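Local coordinates for protein GH5 (Bacteroidetes bacterium AC2a, PDB 4YHE) that belongs to glycoside hydrolase family 5 and, as a cellulase, probably hydrolyses beta-1,4 linkages within cellulose chains, at residues 137-142 against 187-192; 252-257 against 264-269. One frame throughout, in Å; residues are numbered along the deposited sequence.

Interaction 1: residues 137-142 against 187-192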
loop_
_atom_site.group_PDB
_atom_site.type_symbol
_atom_site.label_atom_id
_atom_site.label_comp_id
_atom_site.label_asym_id
_atom_site.label_seq_id
_atom_site.Cartn_x
_atom_site.Cartn_y
_atom_site.Cartn_z
ATOM N N GLN A 137 22.871 -6.372 0.128
ATOM C CA GLN A 137 23.128 -7.797 0.409
ATOM C C GLN A 137 22.021 -8.379 1.299
ATOM O O GLN A 137 21.543 -9.490 1.041
ATOM C CB GLN A 137 24.491 -7.980 1.103
ATOM C CG GLN A 137 25.690 -7.797 0.184
ATOM C CD GLN A 137 27.046 -7.776 0.907
ATOM O OE1 GLN A 137 27.165 -7.350 2.050
ATOM N NE2 GLN A 137 28.082 -8.210 0.208
ATOM N N GLU A 138 21.618 -7.617 2.328
ATOM C CA GLU A 138 20.519 -8.031 3.234
ATOM C C GLU A 138 19.201 -8.158 2.455
ATOM O O GLU A 138 18.498 -9.173 2.571
ATOM C CB GLU A 138 20.417 -7.102 4.453
ATOM C CG GLU A 138 19.384 -7.536 5.488
ATOM C CD GLU A 138 19.547 -6.931 6.881
ATOM O OE1 GLU A 138 20.514 -6.149 7.165
ATOM O OE2 GLU A 138 18.691 -7.278 7.737
ATOM N N LEU A 139 18.919 -7.172 1.598
ATOM C CA LEU A 139 17.724 -7.199 0.742
ATOM C C LEU A 139 17.704 -8.422 -0.151
ATOM O O LEU A 139 16.681 -9.091 -0.294
ATOM C CB LEU A 139 17.619 -5.904 -0.113
ATOM C CG LEU A 139 17.077 -4.631 0.566
ATOM C CD1 LEU A 139 17.262 -3.434 -0.343
ATOM C CD2 LEU A 139 15.598 -4.772 0.946
ATOM N N THR A 140 18.845 -8.716 -0.762
ATOM C CA THR A 140 18.973 -9.893 -1.587
ATOM C C THR A 140 18.720 -11.190 -0.788
ATOM O O THR A 140 17.932 -12.045 -1.208
ATOM C CB THR A 140 20.356 -9.935 -2.285
ATOM O OG1 THR A 140 20.528 -8.746 -3.088
ATOM C CG2 THR A 140 20.480 -11.151 -3.145
ATOM N N MET A 141 19.376 -11.340 0.360
ATOM C CA MET A 141 19.179 -12.558 1.166
ATOM C C MET A 141 17.730 -12.729 1.646
ATOM O O MET A 141 17.183 -13.851 1.675
ATOM C CB MET A 141 20.139 -12.535 2.361
ATOM C CG MET A 141 21.613 -12.643 1.961
ATOM S SD MET A 141 21.995 -14.152 1.024
ATOM C CE MET A 141 21.767 -13.750 -0.696
ATOM N N ILE A 142 17.094 -11.610 1.998
ATOM C CA ILE A 142 15.740 -11.658 2.472
ATOM C C ILE A 142 14.783 -12.046 1.363
ATOM O O ILE A 142 14.000 -13.005 1.512
ATOM C CB ILE A 142 15.312 -10.337 3.157
ATOM C CG1 ILE A 142 16.063 -10.189 4.476
ATOM C CG2 ILE A 142 13.800 -10.339 3.394
ATOM C CD1 ILE A 142 15.776 -8.892 5.187
ATOM N N ASN A 187 16.070 3.585 -6.511
ATOM C CA ASN A 187 16.024 2.851 -7.760
ATOM C C ASN A 187 16.933 1.644 -7.776
ATOM O O ASN A 187 16.517 0.590 -8.193
ATOM C CB ASN A 187 16.276 3.761 -8.957
ATOM C CG ASN A 187 15.076 4.632 -9.286
ATOM O OD1 ASN A 187 13.912 4.232 -9.142
ATOM N ND2 ASN A 187 15.347 5.823 -9.719
ATOM N N GLU A 188 18.154 1.781 -7.261
ATOM C CA GLU A 188 19.048 0.649 -7.106
ATOM C C GLU A 188 18.480 -0.456 -6.181
ATOM O O GLU A 188 18.642 -1.660 -6.455
ATOM C CB GLU A 188 20.387 1.106 -6.532
ATOM C CG GLU A 188 21.145 2.062 -7.432
ATOM C CD GLU A 188 22.372 2.654 -6.747
ATOM O OE1 GLU A 188 22.760 2.176 -5.677
ATOM O OE2 GLU A 188 22.933 3.617 -7.278
ATOM N N TRP A 189 17.871 -0.045 -5.073
ATOM C CA TRP A 189 17.284 -1.003 -4.139
ATOM C C TRP A 189 16.185 -1.797 -4.833
ATOM O O TRP A 189 16.105 -3.003 -4.682
ATOM C CB TRP A 189 16.713 -0.304 -2.927
ATOM C CG TRP A 189 17.764 0.197 -1.933
ATOM C CD1 TRP A 189 19.126 0.169 -2.068
ATOM C CD2 TRP A 189 17.494 0.833 -0.687
ATOM N NE1 TRP A 189 19.718 0.713 -0.958
ATOM C CE2 TRP A 189 18.746 1.152 -0.097
ATOM C CE3 TRP A 189 16.315 1.177 -0.006
ATOM C CZ2 TRP A 189 18.847 1.764 1.141
ATOM C CZ3 TRP A 189 16.411 1.826 1.224
ATOM C CH2 TRP A 189 17.693 2.092 1.800
ATOM N N ASN A 190 15.324 -1.133 -5.582
ATOM C CA ASN A 190 14.261 -1.867 -6.284
ATOM C C ASN A 190 14.851 -2.849 -7.295
ATOM O O ASN A 190 14.338 -3.967 -7.445
ATOM C CB ASN A 190 13.251 -0.957 -6.983
ATOM C CG ASN A 190 12.197 -0.368 -6.037
ATOM O OD1 ASN A 190 11.831 -0.952 -5.006
ATOM N ND2 ASN A 190 11.714 0.819 -6.391
ATOM N N GLN A 191 15.929 -2.453 -7.986
ATOM C CA GLN A 191 16.574 -3.370 -8.942
ATOM C C GLN A 191 17.084 -4.631 -8.236
ATOM O O GLN A 191 16.848 -5.751 -8.692
ATOM C CB GLN A 191 17.725 -2.675 -9.669
ATOM C CG GLN A 191 18.378 -3.489 -10.778
ATOM C CD GLN A 191 17.438 -3.758 -11.916
ATOM O OE1 GLN A 191 17.042 -2.843 -12.626
ATOM N NE2 GLN A 191 17.068 -5.012 -12.100
ATOM N N VAL A 192 17.778 -4.425 -7.129
ATOM C CA VAL A 192 18.308 -5.517 -6.313
ATOM C C VAL A 192 17.196 -6.464 -5.804
ATOM O O VAL A 192 17.349 -7.680 -5.858
ATOM C CB VAL A 192 19.163 -4.923 -5.179
ATOM C CG1 VAL A 192 19.331 -5.873 -4.007
ATOM C CG2 VAL A 192 20.532 -4.518 -5.747
HETATM O O HOH W 1 19.706 -9.044 -5.805
#
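The apolar part of this contact rests on Leu139 and Trp189. Leu139 CD1 lies over one face of the indole, 4.0 Å from Trp189 CG and offset toward the rim of the ring. The two side chains cross at about a right angle. Val192 adds a second, looser apolar touch, with its CG1 4.3 Å from Leu139 CB. That branch stands anti to the backbone N (chi1 159°), which sets it against Leu139 and Thr140. The same CG1 also comes within 3.2 Å of Thr140 OG1, a close approach of methyl and hydroxyl.

The polar part runs through one water. It donates to Thr140 OG1 at 2.9 Å and to Val192 O at 2.7 Å. No direct hydrogen bond joins the segments. Thr140 OG1 also bonds to Lys136 O in its own helix, and Trp189 NE1 reaches Asn132 OD1, so the indole is fixed at its polar end as well.

The segment axes approach to 9.8 Å at an angle of 30°, running in the same general direction. Two helices running the same way at this modest angle are usual for neighbouring outer helices of a TIM barrel. Here helix 129-149 and helix 181-199 flank the strand 157-160 in sequence.

Interaction 2: residues 252-257 against 264-269; sequences AKYNEW and VVPGVG
The ring of Tyr254 carries the backbone of Val265 over one face. Val265 CA sits 4.1 Å from the ring centroid and only 6° off the normal, a CH-pi contact. Val265 N lies over the same face, offset toward the rim. Val264 O approaches obliquely, 3.2 Å from Tyr254 CD2. At the phenol end, Pro266 CD comes to 3.9 Å from Tyr254 OH. The indole of Trp257 has water 3 in its plane at the edge, accepting from Trp257 NE1 at 3.0 Å. This water also donates to Gly269 O. Trp257 CZ2 lies 3.7 Å from Gly269 C; with CG anti to the backbone N (chi1 -179°), the ring reaches Gly269 although its CB points away. Tyr313 meets the same indole edge-to-face.

With alanine in place of Tyr254, Val265 CA would probably lose its CH-pi partner, and a gap is likely to open beside Pro266.

Val264 CG1 packs 3.6 Å from Glu256 O. Water 2 bridges that oxygen to Val265 N, donating to the first at 2.8 Å and accepting from the second. The Glu256 carboxylate turns elsewhere: its OE1 accepts from Lys262 N and Asp263 N.

Val265 to Val268 form a type II beta turn, with Gly267 at positive phi. Gly269 holds the N-cap position of helix 270-285. The loop belongs to the beta-alpha connection from strand 236-242 to helix 270-285 of the TIM barrel, which includes short helix 246-249.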
loop_
_atom_site.group_PDB
_atom_site.type_symbol
_atom_site.label_atom_id
_atom_site.label_comp_id
_atom_site.label_asym_id
_atom_site.label_seq_id
_atom_site.Cartn_x
_atom_site.Cartn_y
_atom_site.Cartn_z
ATOM N N ALA A 252 -7.233 14.856 9.967
ATOM C CA ALA A 252 -8.600 15.312 10.245
ATOM C C ALA A 252 -8.673 16.673 10.934
ATOM O O ALA A 252 -9.535 16.892 11.783
ATOM C CB ALA A 252 -9.344 14.283 11.089
ATOM N N LYS A 253 -7.750 17.581 10.600
ATOM C CA LYS A 253 -7.909 18.946 11.003
ATOM C C LYS A 253 -9.153 19.543 10.366
ATOM O O LYS A 253 -9.822 20.401 10.977
ATOM C CB LYS A 253 -6.719 19.771 10.576
ATOM C CG LYS A 253 -5.488 19.526 11.424
ATOM C CD LYS A 253 -4.336 20.290 10.849
ATOM C CE LYS A 253 -3.016 19.831 11.401
ATOM N NZ LYS A 253 -2.856 20.128 12.827
ATOM N N TYR A 254 -9.434 19.126 9.138
ATOM C CA TYR A 254 -10.655 19.494 8.455
ATOM C C TYR A 254 -11.551 18.260 8.324
ATOM O O TYR A 254 -11.066 17.163 8.060
ATOM C CB TYR A 254 -10.323 20.031 7.069
ATOM C CG TYR A 254 -9.440 21.266 7.089
ATOM C CD1 TYR A 254 -8.047 21.149 7.149
ATOM C CD2 TYR A 254 -9.992 22.544 7.083
ATOM C CE1 TYR A 254 -7.226 22.268 7.166
ATOM C CE2 TYR A 254 -9.185 23.677 7.099
ATOM C CZ TYR A 254 -7.793 23.530 7.143
ATOM O OH TYR A 254 -6.982 24.649 7.199
ATOM N N ASN A 255 -12.865 18.444 8.424
ATOM C CA ASN A 255 -13.749 17.300 8.410
ATOM C C ASN A 255 -14.776 17.275 7.292
ATOM O O ASN A 255 -15.684 16.463 7.319
ATOM C CB ASN A 255 -14.373 17.140 9.804
ATOM C CG ASN A 255 -13.370 16.607 10.800
ATOM O OD1 ASN A 255 -12.973 15.454 10.721
ATOM N ND2 ASN A 255 -12.885 17.469 11.672
ATOM N N GLU A 256 -14.592 18.131 6.300
ATOM C CA GLU A 256 -15.357 18.070 5.064
ATOM C C GLU A 256 -14.398 18.071 3.865
ATOM O O GLU A 256 -13.223 18.452 3.989
ATOM C CB GLU A 256 -16.366 19.235 5.038
ATOM C CG GLU A 256 -17.425 19.137 6.131
ATOM C CD GLU A 256 -18.494 20.235 6.125
ATOM O OE1 GLU A 256 -18.270 21.320 5.555
ATOM O OE2 GLU A 256 -19.571 19.999 6.725
ATOM N N TRP A 257 -14.890 17.644 2.703
ATOM C CA TRP A 257 -14.067 17.542 1.502
ATOM C C TRP A 257 -14.914 17.729 0.273
ATOM O O TRP A 257 -16.064 17.275 0.234
ATOM C CB TRP A 257 -13.365 16.172 1.438
ATOM C CG TRP A 257 -12.464 15.967 0.254
ATOM C CD1 TRP A 257 -11.144 16.345 0.144
ATOM C CD2 TRP A 257 -12.792 15.330 -0.983
ATOM N NE1 TRP A 257 -10.648 15.990 -1.074
ATOM C CE2 TRP A 257 -11.627 15.337 -1.776
ATOM C CE3 TRP A 257 -13.946 14.712 -1.483
ATOM C CZ2 TRP A 257 -11.588 14.777 -3.046
ATOM C CZ3 TRP A 257 -13.905 14.184 -2.738
ATOM C CH2 TRP A 257 -12.744 14.223 -3.520
ATOM N N VAL A 264 -13.055 22.679 4.814
ATOM C CA VAL A 264 -12.254 21.966 3.829
ATOM C C VAL A 264 -10.830 22.442 3.814
ATOM O O VAL A 264 -10.580 23.594 4.154
ATOM C CB VAL A 264 -12.817 22.144 2.408
ATOM C CG1 VAL A 264 -14.171 21.454 2.279
ATOM C CG2 VAL A 264 -12.888 23.615 2.019
ATOM N N VAL A 265 -9.914 21.576 3.374
ATOM C CA VAL A 265 -8.546 21.981 3.057
ATOM C C VAL A 265 -8.629 23.020 1.934
ATOM O O VAL A 265 -9.201 22.740 0.857
ATOM C CB VAL A 265 -7.641 20.802 2.608
ATOM C CG1 VAL A 265 -6.281 21.317 2.133
ATOM C CG2 VAL A 265 -7.458 19.754 3.706
ATOM N N PRO A 266 -8.118 24.242 2.172
ATOM C CA PRO A 266 -8.362 25.279 1.159
ATOM C C PRO A 266 -7.822 24.972 -0.219
ATOM O O PRO A 266 -6.654 24.679 -0.391
ATOM C CB PRO A 266 -7.670 26.526 1.754
ATOM C CG PRO A 266 -7.817 26.328 3.208
ATOM C CD PRO A 266 -7.548 24.838 3.395
ATOM N N GLY A 267 -8.723 25.001 -1.190
ATOM C CA GLY A 267 -8.387 24.787 -2.574
ATOM C C GLY A 267 -7.955 23.397 -2.973
ATOM O O GLY A 267 -7.414 23.233 -4.060
ATOM N N VAL A 268 -8.172 22.396 -2.119
ATOM C CA VAL A 268 -7.752 21.041 -2.457
ATOM C C VAL A 268 -8.938 20.078 -2.357
ATOM O O VAL A 268 -9.346 19.678 -1.266
ATOM C CB VAL A 268 -6.623 20.530 -1.551
ATOM C CG1 VAL A 268 -6.144 19.183 -2.080
ATOM C CG2 VAL A 268 -5.461 21.533 -1.498
ATOM N N GLY A 269 -9.469 19.703 -3.508
ATOM C CA GLY A 269 -10.618 18.838 -3.562
ATOM C C GLY A 269 -10.581 17.878 -4.723
ATOM O O GLY A 269 -9.574 17.289 -4.991
HETATM O O HOH W 2 -10.955 19.040 2.530
HETATM O O HOH W 3 -8.275 16.250 -2.831
#

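Overall arrangement
Both contacts are partly buried, and they lie on opposite sides of the chain's centre, about 39 Å apart between centres. No element is shared. Interaction 1 joins two long outer helices of the barrel, while interaction 2 folds one irregular loop back on itself ahead of helix 270-285. Each includes two buried residues among those that touch, but interaction 2 also has an exposed one. Neither has a direct hydrogen bond between its segments; water bridges serve instead, one in interaction 1 and two in interaction 2. The helix pair meets chiefly through side chains. The loop relies more on backbone atoms set against aromatic rings.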